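Long-range contacts in leucyl aminopeptidase (Trypanosoma brucei brucei, PDB 5NTD), which probably removes N-terminal residues, leucine in particular, from peptides as a manganese-bound M17-family metalloaminopeptidase, here captured with the inhibitor bestatin: residues G[162-166]-G[210-216]; G[22-28]-G[203-208]; G[225-229]-G[316-320]; G[232-238]-G[323-328]. All blocks are in the same frame, centred on the assembly; numbering follows the deposited sequence.

Helix 196-214 ties the four contacts together. Interactions 1 and 2 both use it, their centres about 12 Å apart, and they meet where Asn-164 ND2 lies 3.1 Å from Gln-207 O, probably hydrogen-bonded. Interactions 3 and 4 are successive levels of one helix pair, 222-236 with 314-328, with centres about 11 Å apart and Phe-320 packed on Tyr-232. Leu-212, on the helical segment of interaction 1, packs on Ile-228 and Phe-320 of interaction 3, and Leu-208 joins interaction 2 to interaction 4. Interaction 3 lies nearer the catalytic centre than interaction 1: the Ala-316 side chain is about 11 Å from a manganese ion and about 12 Å from bestatin, that of Asp-214 about 14 Å from the inhibitor.

Interaction 1. Residues G[162-166]-G[210-216]; sequences KHNFS and QRLVDAP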
loop_
_atom_site.group_PDB
_atom_site.type_symbol
_atom_site.label_atom_id
_atom_site.label_comp_id
_atom_site.label_asym_id
_atom_site.label_seq_id
_atom_site.Cartn_x
_atom_site.Cartn_y
_atom_site.Cartn_z
ATOM N N LYS G 162 2.399 37.945 -6.215
ATOM C CA LYS G 162 1.041 37.453 -6.021
ATOM C C LYS G 162 0.377 37.255 -7.355
ATOM O O LYS G 162 0.584 38.028 -8.264
ATOM C CB LYS G 162 0.248 38.391 -5.128
ATOM C CG LYS G 162 0.656 38.173 -3.689
ATOM C CD LYS G 162 0.294 39.188 -2.629
ATOM C CE LYS G 162 0.321 38.598 -1.219
ATOM N NZ LYS G 162 1.532 37.771 -0.949
ATOM N N HIS G 163 -0.439 36.223 -7.445
ATOM C CA HIS G 163 -1.052 35.833 -8.707
ATOM C C HIS G 163 -2.326 36.612 -8.990
ATOM O O HIS G 163 -3.090 36.953 -8.093
ATOM C CB HIS G 163 -1.366 34.331 -8.744
ATOM C CG HIS G 163 -0.145 33.467 -8.734
ATOM N ND1 HIS G 163 -0.128 32.192 -9.244
ATOM C CD2 HIS G 163 1.123 33.729 -8.338
ATOM C CE1 HIS G 163 1.084 31.692 -9.135
ATOM N NE2 HIS G 163 1.868 32.610 -8.606
ATOM N N ASN G 164 -2.550 36.895 -10.262
ATOM C CA ASN G 164 -3.749 37.653 -10.666
ATOM C C ASN G 164 -5.005 36.876 -10.344
ATOM O O ASN G 164 -6.051 37.466 -10.086
ATOM C CB ASN G 164 -3.697 38.101 -12.126
ATOM C CG ASN G 164 -3.825 36.971 -13.099
ATOM O OD1 ASN G 164 -4.930 36.485 -13.356
ATOM N ND2 ASN G 164 -2.681 36.515 -13.627
ATOM N N PHE G 165 -4.907 35.552 -10.375
ATOM C CA PHE G 165 -6.025 34.736 -9.920
ATOM C C PHE G 165 -6.049 34.689 -8.386
ATOM O O PHE G 165 -5.103 34.266 -7.755
ATOM C CB PHE G 165 -6.022 33.322 -10.457
ATOM C CG PHE G 165 -7.177 32.539 -9.950
ATOM C CD1 PHE G 165 -8.423 32.628 -10.566
ATOM C CD2 PHE G 165 -7.067 31.813 -8.755
ATOM C CE1 PHE G 165 -9.517 31.963 -10.058
ATOM C CE2 PHE G 165 -8.173 31.149 -8.236
ATOM C CZ PHE G 165 -9.391 31.235 -8.876
ATOM N N SER G 166 -7.177 35.063 -7.812
ATOM C CA SER G 166 -7.389 34.955 -6.369
ATOM C C SER G 166 -8.858 34.840 -5.981
ATOM O O SER G 166 -9.740 35.381 -6.640
ATOM C CB SER G 166 -6.810 36.138 -5.652
ATOM O OG SER G 166 -6.911 35.973 -4.245
ATOM N N GLN G 210 -0.965 31.700 -16.619
ATOM C CA GLN G 210 -0.977 31.497 -15.158
ATOM C C GLN G 210 -2.390 31.472 -14.599
ATOM O O GLN G 210 -2.760 30.610 -13.781
ATOM C CB GLN G 210 -0.166 32.567 -14.469
ATOM C CG GLN G 210 0.137 32.269 -13.026
ATOM C CD GLN G 210 0.618 33.510 -12.284
ATOM O OE1 GLN G 210 1.768 33.595 -11.878
ATOM N NE2 GLN G 210 -0.286 34.460 -12.074
ATOM N N ARG G 211 -3.202 32.395 -15.076
ATOM C CA ARG G 211 -4.591 32.548 -14.589
ATOM C C ARG G 211 -5.393 31.306 -14.899
ATOM O O ARG G 211 -6.119 30.779 -14.052
ATOM C CB ARG G 211 -5.241 33.771 -15.228
ATOM C CG ARG G 211 -6.612 34.108 -14.652
ATOM C CD ARG G 211 -7.187 35.411 -15.224
ATOM N NE ARG G 211 -8.488 35.656 -14.635
ATOM C CZ ARG G 211 -8.683 36.085 -13.386
ATOM N NH1 ARG G 211 -7.664 36.404 -12.596
ATOM N NH2 ARG G 211 -9.935 36.182 -12.918
ATOM N N LEU G 212 -5.288 30.861 -16.135
ATOM C CA LEU G 212 -6.063 29.708 -16.615
ATOM C C LEU G 212 -5.671 28.427 -15.826
ATOM O O LEU G 212 -6.513 27.625 -15.453
ATOM C CB LEU G 212 -5.873 29.490 -18.104
ATOM C CG LEU G 212 -6.390 30.620 -19.023
ATOM C CD1 LEU G 212 -5.859 30.432 -20.407
ATOM C CD2 LEU G 212 -7.908 30.670 -19.055
ATOM N N VAL G 213 -4.379 28.287 -15.591
ATOM C CA VAL G 213 -3.837 27.108 -14.916
ATOM C C VAL G 213 -4.200 27.108 -13.419
ATOM O O VAL G 213 -4.699 26.123 -12.890
ATOM C CB VAL G 213 -2.325 26.985 -15.154
ATOM C CG1 VAL G 213 -1.751 25.803 -14.380
ATOM C CG2 VAL G 213 -2.076 26.777 -16.629
ATOM N N ASP G 214 -4.005 28.250 -12.782
ATOM C CA ASP G 214 -4.390 28.472 -11.354
ATOM C C ASP G 214 -5.877 28.227 -11.114
ATOM O O ASP G 214 -6.286 27.744 -10.089
ATOM C CB ASP G 214 -4.108 29.908 -10.895
ATOM C CG ASP G 214 -2.686 30.115 -10.393
ATOM O OD1 ASP G 214 -2.022 29.139 -9.988
ATOM O OD2 ASP G 214 -2.228 31.265 -10.470
ATOM N N ALA G 215 -6.696 28.610 -12.081
ATOM C CA ALA G 215 -8.146 28.600 -11.902
ATOM C C ALA G 215 -8.587 27.190 -11.589
ATOM O O ALA G 215 -8.178 26.243 -12.263
ATOM C CB ALA G 215 -8.860 29.122 -13.140
ATOM N N PRO G 216 -9.468 27.038 -10.600
ATOM C CA PRO G 216 -9.985 25.711 -10.309
ATOM C C PRO G 216 -10.971 25.264 -11.358
ATOM O O PRO G 216 -11.493 26.074 -12.099
ATOM C CB PRO G 216 -10.679 25.907 -8.979
ATOM C CG PRO G 216 -11.175 27.308 -9.033
ATOM C CD PRO G 216 -10.087 28.058 -9.749
HETATM O O HOH W 1 -0.394 37.350 -12.434
HETATM O O HOH W 2 -2.959 33.795 -11.806
#
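His-163 ND1 donates a short, nearly straight hydrogen bond of 2.6 Å to Asp-214 OD2, met on the syn side of the carboxylate and in the plane of the imidazole. The same ring has the Gln-210 amide stacked over one face, the two planes only 5° apart, with OE1 above the ring centre. An extended chain beyond CG carries the Gln-210 amide that far, and its NE2 gives a 2.8 Å hydrogen bond to a water that also accepts from Phe-165 N and donates to Asp-214 OD2. That carboxylate oxygen is thus gripped twice, which probably helps it keep its charge.

Asn-164 turns its CG between its own N and carbonyl carbon (chi1 70°), bringing OD1 within 2.8 Å of Arg-211 NH1; the nitrogen lies on a lone pair of that oxygen and OD1 in the guanidinium plane. A second bond from the same NH1 to Asn-164 O is weak. Further along, the Phe-165 ring lies with Ala-215 CA over its centre, a CH-pi contact of 4.1 Å to the centroid, while its CZ meets Pro-216 CD at 3.4 Å.

Here the loop between helix 150-158 and strand 183-188 closes on the C-terminal end of helix 196-214. Helix 6-20 reaches Arg-211 through Ser-18, Asp-214 OD1 takes a bond from Ala-506 N, and Ile-356 of a second subunit packs on Phe-165.

Interaction 2. Residues G[22-28]-G[203-208]; sequences YKTNVCF and ATSTQL
The chain at 22-28 runs into strand 26-28 almost antiparallel to helix 203-208 (162°), with the two axes 10.2 Å apart, and comes closest where the CA atoms of Thr-24 and Thr-204 are 4.8 Å apart. Gln-207 does most of the polar work. Its OE1 accepts hydrogen bonds from two hydroxyls that arrive from opposite faces of the amide: Tyr-22 OH at 2.5 Å and Thr-24 OG1 at 2.8 Å, both well out of the carbonyl plane. The other end of the same amide, NE2, gives a 2.7 Å bond to Asn-25 OD1, lying in that carbonyl's plane, and a second one to Ala-158 O. With both ends held, the amide can hardly flip.

With chi1 at -178°, Thr-24 swings OG1 away from its own N, which lets it donate to Gln-207 OE1 while accepting from Val-26 N at 3.0 Å, an ST turn that leads the loop into the strand. Its methyl, CG2, lies beside Thr-204 OG1, whose own hydrogen bond goes back to Glu-200 O. The Tyr-22 ring stands steeply to the Gln-207 amide, about 75° between planes. Beyond the polar cluster, Phe-28 brings the edge of its ring up to Ala-203 CB at 4.2 Å.

Strand 26-30 is an outermost strand of the six-stranded mixed sheet in the N-terminal alpha/beta domain, and helix 196-214 probably corresponds to the long helix that links the two domains in M17 aminopeptidases.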
loop_
_atom_site.group_PDB
_atom_site.type_symbol
_atom_site.label_atom_id
_atom_site.label_comp_id
_atom_site.label_asym_id
_atom_site.label_seq_id
_atom_site.Cartn_x
_atom_site.Cartn_y
_atom_site.Cartn_z
ATOM N N TYR G 22 -8.285 40.259 -19.683
ATOM C CA TYR G 22 -7.115 40.318 -18.809
ATOM C C TYR G 22 -6.056 41.262 -19.390
ATOM O O TYR G 22 -5.698 41.171 -20.550
ATOM C CB TYR G 22 -6.500 38.934 -18.536
ATOM C CG TYR G 22 -5.337 39.085 -17.602
ATOM C CD1 TYR G 22 -5.532 39.309 -16.260
ATOM C CD2 TYR G 22 -4.051 39.102 -18.085
ATOM C CE1 TYR G 22 -4.453 39.532 -15.400
ATOM C CE2 TYR G 22 -2.976 39.351 -17.248
ATOM C CZ TYR G 22 -3.186 39.570 -15.901
ATOM O OH TYR G 22 -2.122 39.770 -15.082
ATOM N N LYS G 23 -5.606 42.181 -18.556
ATOM C CA LYS G 23 -4.498 43.092 -18.889
ATOM C C LYS G 23 -3.414 42.936 -17.805
ATOM O O LYS G 23 -3.708 42.758 -16.623
ATOM C CB LYS G 23 -4.902 44.588 -19.085
ATOM N N THR G 24 -2.167 43.002 -18.222
ATOM C CA THR G 24 -1.054 42.798 -17.306
ATOM C C THR G 24 -0.838 43.971 -16.357
ATOM O O THR G 24 -1.220 45.066 -16.622
ATOM C CB THR G 24 0.272 42.553 -18.022
ATOM O OG1 THR G 24 1.318 42.304 -17.051
ATOM C CG2 THR G 24 0.664 43.756 -18.884
ATOM N N ASN G 25 -0.224 43.680 -15.239
ATOM C CA ASN G 25 0.140 44.685 -14.239
ATOM C C ASN G 25 1.572 45.193 -14.443
ATOM O O ASN G 25 2.073 45.989 -13.654
ATOM C CB ASN G 25 0.087 44.062 -12.824
ATOM C CG ASN G 25 1.103 42.928 -12.681
ATOM O OD1 ASN G 25 1.169 42.081 -13.552
ATOM N ND2 ASN G 25 1.903 42.935 -11.639
ATOM N N VAL G 26 2.253 44.676 -15.451
ATOM C CA VAL G 26 3.676 45.001 -15.667
ATOM C C VAL G 26 3.838 45.963 -16.832
ATOM O O VAL G 26 3.239 45.794 -17.891
ATOM C CB VAL G 26 4.519 43.732 -15.944
ATOM C CG1 VAL G 26 6.018 44.037 -15.957
ATOM C CG2 VAL G 26 4.244 42.664 -14.894
ATOM N N CYS G 27 4.686 46.950 -16.634
ATOM C CA CYS G 27 5.148 47.805 -17.743
ATOM C C CYS G 27 6.672 47.888 -17.722
ATOM O O CYS G 27 7.327 47.455 -16.795
ATOM C CB CYS G 27 4.539 49.202 -17.699
ATOM S SG CYS G 27 4.890 50.066 -16.160
ATOM N N PHE G 28 7.225 48.373 -18.823
ATOM C CA PHE G 28 8.666 48.326 -19.057
ATOM C C PHE G 28 9.166 49.679 -19.532
ATOM O O PHE G 28 8.568 50.327 -20.380
ATOM C CB PHE G 28 9.026 47.253 -20.091
ATOM C CG PHE G 28 8.513 45.897 -19.724
ATOM C CD1 PHE G 28 7.225 45.506 -20.082
ATOM C CD2 PHE G 28 9.290 45.035 -18.945
ATOM C CE1 PHE G 28 6.724 44.261 -19.714
ATOM C CE2 PHE G 28 8.803 43.793 -18.598
ATOM C CZ PHE G 28 7.506 43.401 -18.978
ATOM N N ALA G 203 4.340 39.419 -21.327
ATOM C CA ALA G 203 4.001 39.355 -19.899
ATOM C C ALA G 203 2.530 39.056 -19.706
ATOM O O ALA G 203 2.134 38.268 -18.837
ATOM C CB ALA G 203 4.343 40.639 -19.207
ATOM N N THR G 204 1.717 39.656 -20.554
ATOM C CA THR G 204 0.256 39.414 -20.513
ATOM C C THR G 204 -0.057 37.926 -20.753
ATOM O O THR G 204 -0.898 37.342 -20.066
ATOM C CB THR G 204 -0.477 40.300 -21.543
ATOM O OG1 THR G 204 -0.169 41.662 -21.237
ATOM C CG2 THR G 204 -2.007 40.095 -21.488
ATOM N N SER G 205 0.598 37.343 -21.751
ATOM C CA SER G 205 0.374 35.932 -22.092
ATOM C C SER G 205 0.870 34.988 -20.977
ATOM O O SER G 205 0.234 33.997 -20.673
ATOM C CB SER G 205 1.014 35.572 -23.410
ATOM O OG SER G 205 0.119 35.863 -24.483
ATOM N N THR G 206 2.010 35.310 -20.376
ATOM C CA THR G 206 2.506 34.548 -19.232
ATOM C C THR G 206 1.462 34.529 -18.090
ATOM O O THR G 206 1.179 33.494 -17.503
ATOM C CB THR G 206 3.791 35.141 -18.684
ATOM O OG1 THR G 206 4.796 35.052 -19.689
ATOM C CG2 THR G 206 4.282 34.377 -17.432
ATOM N N GLN G 207 0.882 35.701 -17.833
ATOM C CA GLN G 207 -0.074 35.892 -16.735
ATOM C C GLN G 207 -1.461 35.348 -17.031
ATOM O O GLN G 207 -2.121 34.820 -16.147
ATOM C CB GLN G 207 -0.170 37.333 -16.329
ATOM C CG GLN G 207 1.121 37.806 -15.684
ATOM C CD GLN G 207 1.085 39.269 -15.291
ATOM O OE1 GLN G 207 0.285 40.051 -15.828
ATOM N NE2 GLN G 207 1.964 39.648 -14.387
ATOM N N LEU G 208 -1.891 35.445 -18.274
ATOM C CA LEU G 208 -3.163 34.803 -18.676
ATOM C C LEU G 208 -3.025 33.279 -18.531
ATOM O O LEU G 208 -3.920 32.616 -18.054
ATOM C CB LEU G 208 -3.547 35.157 -20.106
ATOM C CG LEU G 208 -4.795 34.475 -20.632
ATOM C CD1 LEU G 208 -5.997 34.782 -19.762
ATOM C CD2 LEU G 208 -5.079 34.926 -22.060
#

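Interaction 3. Residues G[225-229]-G[316-320]; sequences FTEIA and AAAVF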
loop_
_atom_site.group_PDB
_atom_site.type_symbol
_atom_site.label_atom_id
_atom_site.label_comp_id
_atom_site.label_asym_id
_atom_site.label_seq_id
_atom_site.Cartn_x
_atom_site.Cartn_y
_atom_site.Cartn_z
ATOM N N PHE G 225 -13.381 27.530 -21.047
ATOM C CA PHE G 225 -12.113 27.647 -21.797
ATOM C C PHE G 225 -12.464 27.952 -23.271
ATOM O O PHE G 225 -11.884 28.827 -23.904
ATOM C CB PHE G 225 -11.300 26.377 -21.695
ATOM C CG PHE G 225 -9.813 26.542 -21.945
ATOM C CD1 PHE G 225 -9.282 27.578 -22.686
ATOM C CD2 PHE G 225 -8.939 25.571 -21.450
ATOM C CE1 PHE G 225 -7.921 27.669 -22.907
ATOM C CE2 PHE G 225 -7.559 25.658 -21.669
ATOM C CZ PHE G 225 -7.053 26.701 -22.411
ATOM N N THR G 226 -13.441 27.230 -23.777
ATOM C CA THR G 226 -13.891 27.446 -25.147
ATOM C C THR G 226 -14.415 28.891 -25.341
ATOM O O THR G 226 -14.097 29.545 -26.334
ATOM C CB THR G 226 -14.978 26.438 -25.534
ATOM O OG1 THR G 226 -14.406 25.125 -25.483
ATOM C CG2 THR G 226 -15.503 26.703 -26.966
ATOM N N GLU G 227 -15.227 29.344 -24.412
ATOM C CA GLU G 227 -15.793 30.704 -24.492
ATOM C C GLU G 227 -14.700 31.747 -24.458
ATOM O O GLU G 227 -14.776 32.772 -25.134
ATOM C CB GLU G 227 -16.774 30.995 -23.369
ATOM C CG GLU G 227 -18.109 30.312 -23.567
ATOM C CD GLU G 227 -18.989 30.450 -22.326
ATOM O OE1 GLU G 227 -19.124 31.601 -21.834
ATOM O OE2 GLU G 227 -19.534 29.426 -21.831
ATOM N N ILE G 228 -13.692 31.495 -23.649
ATOM C CA ILE G 228 -12.544 32.412 -23.563
ATOM C C ILE G 228 -11.831 32.504 -24.912
ATOM O O ILE G 228 -11.497 33.592 -25.377
ATOM C CB ILE G 228 -11.571 31.999 -22.456
ATOM C CG1 ILE G 228 -12.217 32.297 -21.097
ATOM C CG2 ILE G 228 -10.236 32.742 -22.579
ATOM C CD1 ILE G 228 -11.606 31.521 -19.949
ATOM N N ALA G 229 -11.603 31.352 -25.525
ATOM C CA ALA G 229 -10.988 31.305 -26.851
ATOM C C ALA G 229 -11.842 32.071 -27.891
ATOM O O ALA G 229 -11.329 32.845 -28.693
ATOM C CB ALA G 229 -10.787 29.879 -27.302
ATOM N N ALA G 316 -2.522 23.173 -22.895
ATOM C CA ALA G 316 -3.518 23.921 -23.706
ATOM C C ALA G 316 -3.393 25.432 -23.473
ATOM O O ALA G 316 -3.473 26.223 -24.390
ATOM C CB ALA G 316 -4.930 23.461 -23.415
ATOM N N ALA G 317 -3.218 25.800 -22.229
ATOM C CA ALA G 317 -3.026 27.191 -21.881
ATOM C C ALA G 317 -1.754 27.730 -22.523
ATOM O O ALA G 317 -1.735 28.856 -23.021
ATOM C CB ALA G 317 -2.964 27.396 -20.375
ATOM N N ALA G 318 -0.707 26.928 -22.502
ATOM C CA ALA G 318 0.566 27.338 -23.058
ATOM C C ALA G 318 0.456 27.644 -24.573
ATOM O O ALA G 318 0.862 28.693 -25.031
ATOM C CB ALA G 318 1.629 26.288 -22.825
ATOM N N VAL G 319 -0.091 26.700 -25.326
ATOM C CA VAL G 319 -0.248 26.889 -26.765
ATOM C C VAL G 319 -1.256 28.001 -27.076
ATOM O O VAL G 319 -1.071 28.781 -28.001
ATOM C CB VAL G 319 -0.620 25.613 -27.530
ATOM C CG1 VAL G 319 0.486 24.581 -27.374
ATOM C CG2 VAL G 319 -1.960 25.039 -27.118
ATOM N N PHE G 320 -2.307 28.066 -26.295
ATOM C CA PHE G 320 -3.309 29.119 -26.471
ATOM C C PHE G 320 -2.672 30.490 -26.348
ATOM O O PHE G 320 -2.862 31.362 -27.172
ATOM C CB PHE G 320 -4.439 28.992 -25.458
ATOM C CG PHE G 320 -5.476 30.064 -25.573
ATOM C CD1 PHE G 320 -6.158 30.261 -26.764
ATOM C CD2 PHE G 320 -5.795 30.882 -24.484
ATOM C CE1 PHE G 320 -7.142 31.242 -26.869
ATOM C CE2 PHE G 320 -6.769 31.865 -24.584
ATOM C CZ PHE G 320 -7.440 32.050 -25.789
#
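The shortest polar bond here is a helical one: Phe-320 N to Ala-316 O at 2.9 Å, and both residues it joins touch Phe-225 of the facing helix. Helices 225-229 and 316-320 run parallel to within 3°, with their axes 12.6 Å apart, and the space between them is bridged by two phenylalanines that reach past one another from either helix.

The rings form a T-shaped pair: the edge of Phe-225 is turned to the face of Phe-320, with the planes 80° apart and 6.0 Å between the ring centroids. Both side chains leave with CG anti to the backbone N (chi1 179° in Phe-320), and each ring reaches the backbone opposite. Phe-225 sets CE2 against Ala-316 CB at 3.8 Å, with Ala-317 N near the plane of its ring. Phe-320 places CZ 3.8 Å from Ala-229 CA and CE1 3.9 Å from Ala-229 CB, while the CG2 branch of Ile-228 approaches its CE2 at 4.1 Å.

Leu-212 of helix 196-214 packs on both Ile-228 and Phe-320, and Leu-341 and Leu-272 of the underlying strands meet Phe-225 and Phe-320, respectively. Ala-316 also shares a backbone hydrogen bond with Lys-289 of the manganese site. With no hydrogen bond across it, the join between the two helices rests on dispersion and the edge-to-face pairing of the rings.

Interaction 4. Residues G[232-238]-G[323-328]; sequences YAKALGF and FLTAVR
Phe-323 drives the edge of its ring into the face of Phe-238, its CE2 above the ring centre, in a T-shaped pair with 4.9 Å between the centroids and planes 86° apart. The opposite face of the Phe-238 ring lies on Ala-233 CA, offset toward the rim, so the ring is clasped between the two helices. It gets there by setting CG between its own backbone N and carbonyl carbon (chi1 59°), just after Gly-237, the first residue to leave helical geometry, with a positive phi.

Leu-324 splits its two methyls. CD1 stands over the centre of the Tyr-232 ring, 3.8 Å from the centroid and close to the normal, a CH-pi contact; CD2 fits against Phe-238 CE2 at 3.8 Å and Leu-236 CD1 at 4.0 Å. Leu-236 also lays its CB against Val-327 CG1 at 4.0 Å, and its branches meet the Arg-328 CG.

The extended Arg-328 chain passes Tyr-232 at a slant and brings NH2 to the edge of its ring, 3.6 Å from CE1, with the guanidinium plane steep to it. A water that donates to Tyr-232 OH at 2.6 Å also accepts from Arg-328 NH1, and the same hydroxyl is hydrogen-bonded to Cys-19 O.

Helices 222-236 and 314-328 thus run side by side, 10° apart over these segments, and lie on strands 268-274 and 334-344, as in the three-layer alpha/beta/alpha fold of M17 catalytic domains.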
loop_
_atom_site.group_PDB
_atom_site.type_symbol
_atom_site.label_atom_id
_atom_site.label_comp_id
_atom_site.label_asym_id
_atom_site.label_seq_id
_atom_site.Cartn_x
_atom_site.Cartn_y
_atom_site.Cartn_z
ATOM N N TYR G 232 -11.513 35.877 -27.412
ATOM C CA TYR G 232 -10.264 36.378 -28.014
ATOM C C TYR G 232 -10.366 36.373 -29.545
ATOM O O TYR G 232 -9.878 37.279 -30.210
ATOM C CB TYR G 232 -9.062 35.598 -27.531
ATOM C CG TYR G 232 -8.550 36.132 -26.220
ATOM C CD1 TYR G 232 -7.804 37.305 -26.173
ATOM C CD2 TYR G 232 -8.775 35.444 -25.022
ATOM C CE1 TYR G 232 -7.321 37.802 -24.951
ATOM C CE2 TYR G 232 -8.302 35.940 -23.807
ATOM C CZ TYR G 232 -7.586 37.122 -23.766
ATOM O OH TYR G 232 -7.083 37.615 -22.591
ATOM N N ALA G 233 -11.029 35.375 -30.084
ATOM C CA ALA G 233 -11.241 35.314 -31.544
ATOM C C ALA G 233 -12.038 36.514 -32.058
ATOM O O ALA G 233 -11.655 37.115 -33.070
ATOM C CB ALA G 233 -11.931 34.034 -31.941
ATOM N N LYS G 234 -13.118 36.870 -31.387
ATOM C CA LYS G 234 -13.913 38.081 -31.789
ATOM C C LYS G 234 -13.003 39.312 -31.698
ATOM O O LYS G 234 -12.947 40.125 -32.610
ATOM C CB LYS G 234 -15.256 38.313 -31.012
ATOM N N ALA G 235 -12.313 39.453 -30.587
ATOM C CA ALA G 235 -11.534 40.676 -30.312
ATOM C C ALA G 235 -10.380 40.875 -31.244
ATOM O O ALA G 235 -10.124 41.987 -31.693
ATOM C CB ALA G 235 -11.028 40.691 -28.875
ATOM N N LEU G 236 -9.641 39.824 -31.507
ATOM C CA LEU G 236 -8.395 39.922 -32.303
ATOM C C LEU G 236 -8.566 39.531 -33.764
ATOM O O LEU G 236 -7.658 39.663 -34.551
ATOM C CB LEU G 236 -7.292 39.070 -31.668
ATOM C CG LEU G 236 -6.847 39.560 -30.287
ATOM C CD1 LEU G 236 -5.932 38.538 -29.636
ATOM C CD2 LEU G 236 -6.117 40.904 -30.391
ATOM N N GLY G 237 -9.731 39.008 -34.104
ATOM C CA GLY G 237 -10.055 38.672 -35.491
ATOM C C GLY G 237 -9.398 37.452 -36.069
ATOM O O GLY G 237 -9.110 37.406 -37.274
ATOM N N PHE G 238 -9.183 36.423 -35.254
ATOM C CA PHE G 238 -8.722 35.127 -35.807
ATOM C C PHE G 238 -9.866 34.139 -35.850
ATOM O O PHE G 238 -10.916 34.347 -35.266
ATOM C CB PHE G 238 -7.483 34.579 -35.085
ATOM C CG PHE G 238 -7.674 34.349 -33.599
ATOM C CD1 PHE G 238 -8.368 33.220 -33.136
ATOM C CD2 PHE G 238 -7.171 35.259 -32.666
ATOM C CE1 PHE G 238 -8.566 33.018 -31.777
ATOM C CE2 PHE G 238 -7.375 35.053 -31.309
ATOM C CZ PHE G 238 -8.052 33.932 -30.870
ATOM N N PHE G 323 -0.051 31.335 -28.977
ATOM C CA PHE G 323 -0.863 31.723 -30.134
ATOM C C PHE G 323 -1.295 33.190 -30.013
ATOM O O PHE G 323 -1.182 33.955 -30.963
ATOM C CB PHE G 323 -2.061 30.833 -30.269
ATOM C CG PHE G 323 -2.948 31.168 -31.427
ATOM C CD1 PHE G 323 -2.768 30.562 -32.652
ATOM C CD2 PHE G 323 -4.032 32.005 -31.261
ATOM C CE1 PHE G 323 -3.643 30.800 -33.707
ATOM C CE2 PHE G 323 -4.910 32.260 -32.307
ATOM C CZ PHE G 323 -4.716 31.654 -33.531
ATOM N N LEU G 324 -1.838 33.566 -28.864
ATOM C CA LEU G 324 -2.313 34.963 -28.655
ATOM C C LEU G 324 -1.177 35.950 -28.843
ATOM O O LEU G 324 -1.345 36.987 -29.488
ATOM C CB LEU G 324 -2.921 35.190 -27.286
ATOM C CG LEU G 324 -4.266 34.504 -27.036
ATOM C CD1 LEU G 324 -4.757 34.884 -25.644
ATOM C CD2 LEU G 324 -5.304 34.862 -28.095
ATOM N N THR G 325 -0.007 35.618 -28.313
ATOM C CA THR G 325 1.134 36.504 -28.457
ATOM C C THR G 325 1.499 36.676 -29.922
ATOM O O THR G 325 1.773 37.784 -30.382
ATOM C CB THR G 325 2.339 35.987 -27.698
ATOM O OG1 THR G 325 2.002 36.003 -26.311
ATOM C CG2 THR G 325 3.554 36.907 -27.920
ATOM N N ALA G 326 1.523 35.575 -30.652
ATOM C CA ALA G 326 1.841 35.607 -32.078
ATOM C C ALA G 326 0.849 36.519 -32.831
ATOM O O ALA G 326 1.260 37.242 -33.754
ATOM C CB ALA G 326 1.822 34.225 -32.684
ATOM N N VAL G 327 -0.434 36.449 -32.455
ATOM C CA VAL G 327 -1.466 37.277 -33.116
ATOM C C VAL G 327 -1.270 38.744 -32.741
ATOM O O VAL G 327 -1.235 39.639 -33.590
ATOM C CB VAL G 327 -2.881 36.863 -32.752
ATOM C CG1 VAL G 327 -3.895 37.861 -33.308
ATOM C CG2 VAL G 327 -3.162 35.474 -33.303
ATOM N N ARG G 328 -1.104 38.977 -31.462
ATOM C CA ARG G 328 -0.941 40.350 -30.969
ATOM C C ARG G 328 0.322 41.041 -31.512
ATOM O O ARG G 328 0.268 42.224 -31.840
ATOM C CB ARG G 328 -0.942 40.416 -29.451
ATOM C CG ARG G 328 -2.330 40.352 -28.890
ATOM C CD ARG G 328 -2.314 40.170 -27.391
ATOM N NE ARG G 328 -3.589 40.572 -26.798
ATOM C CZ ARG G 328 -4.001 40.251 -25.561
ATOM N NH1 ARG G 328 -3.225 39.518 -24.740
ATOM N NH2 ARG G 328 -5.189 40.668 -25.147
HETATM O O HOH W 3 -7.144 41.071 -22.973
HETATM O O HOH W 4 -4.975 39.142 -22.308
#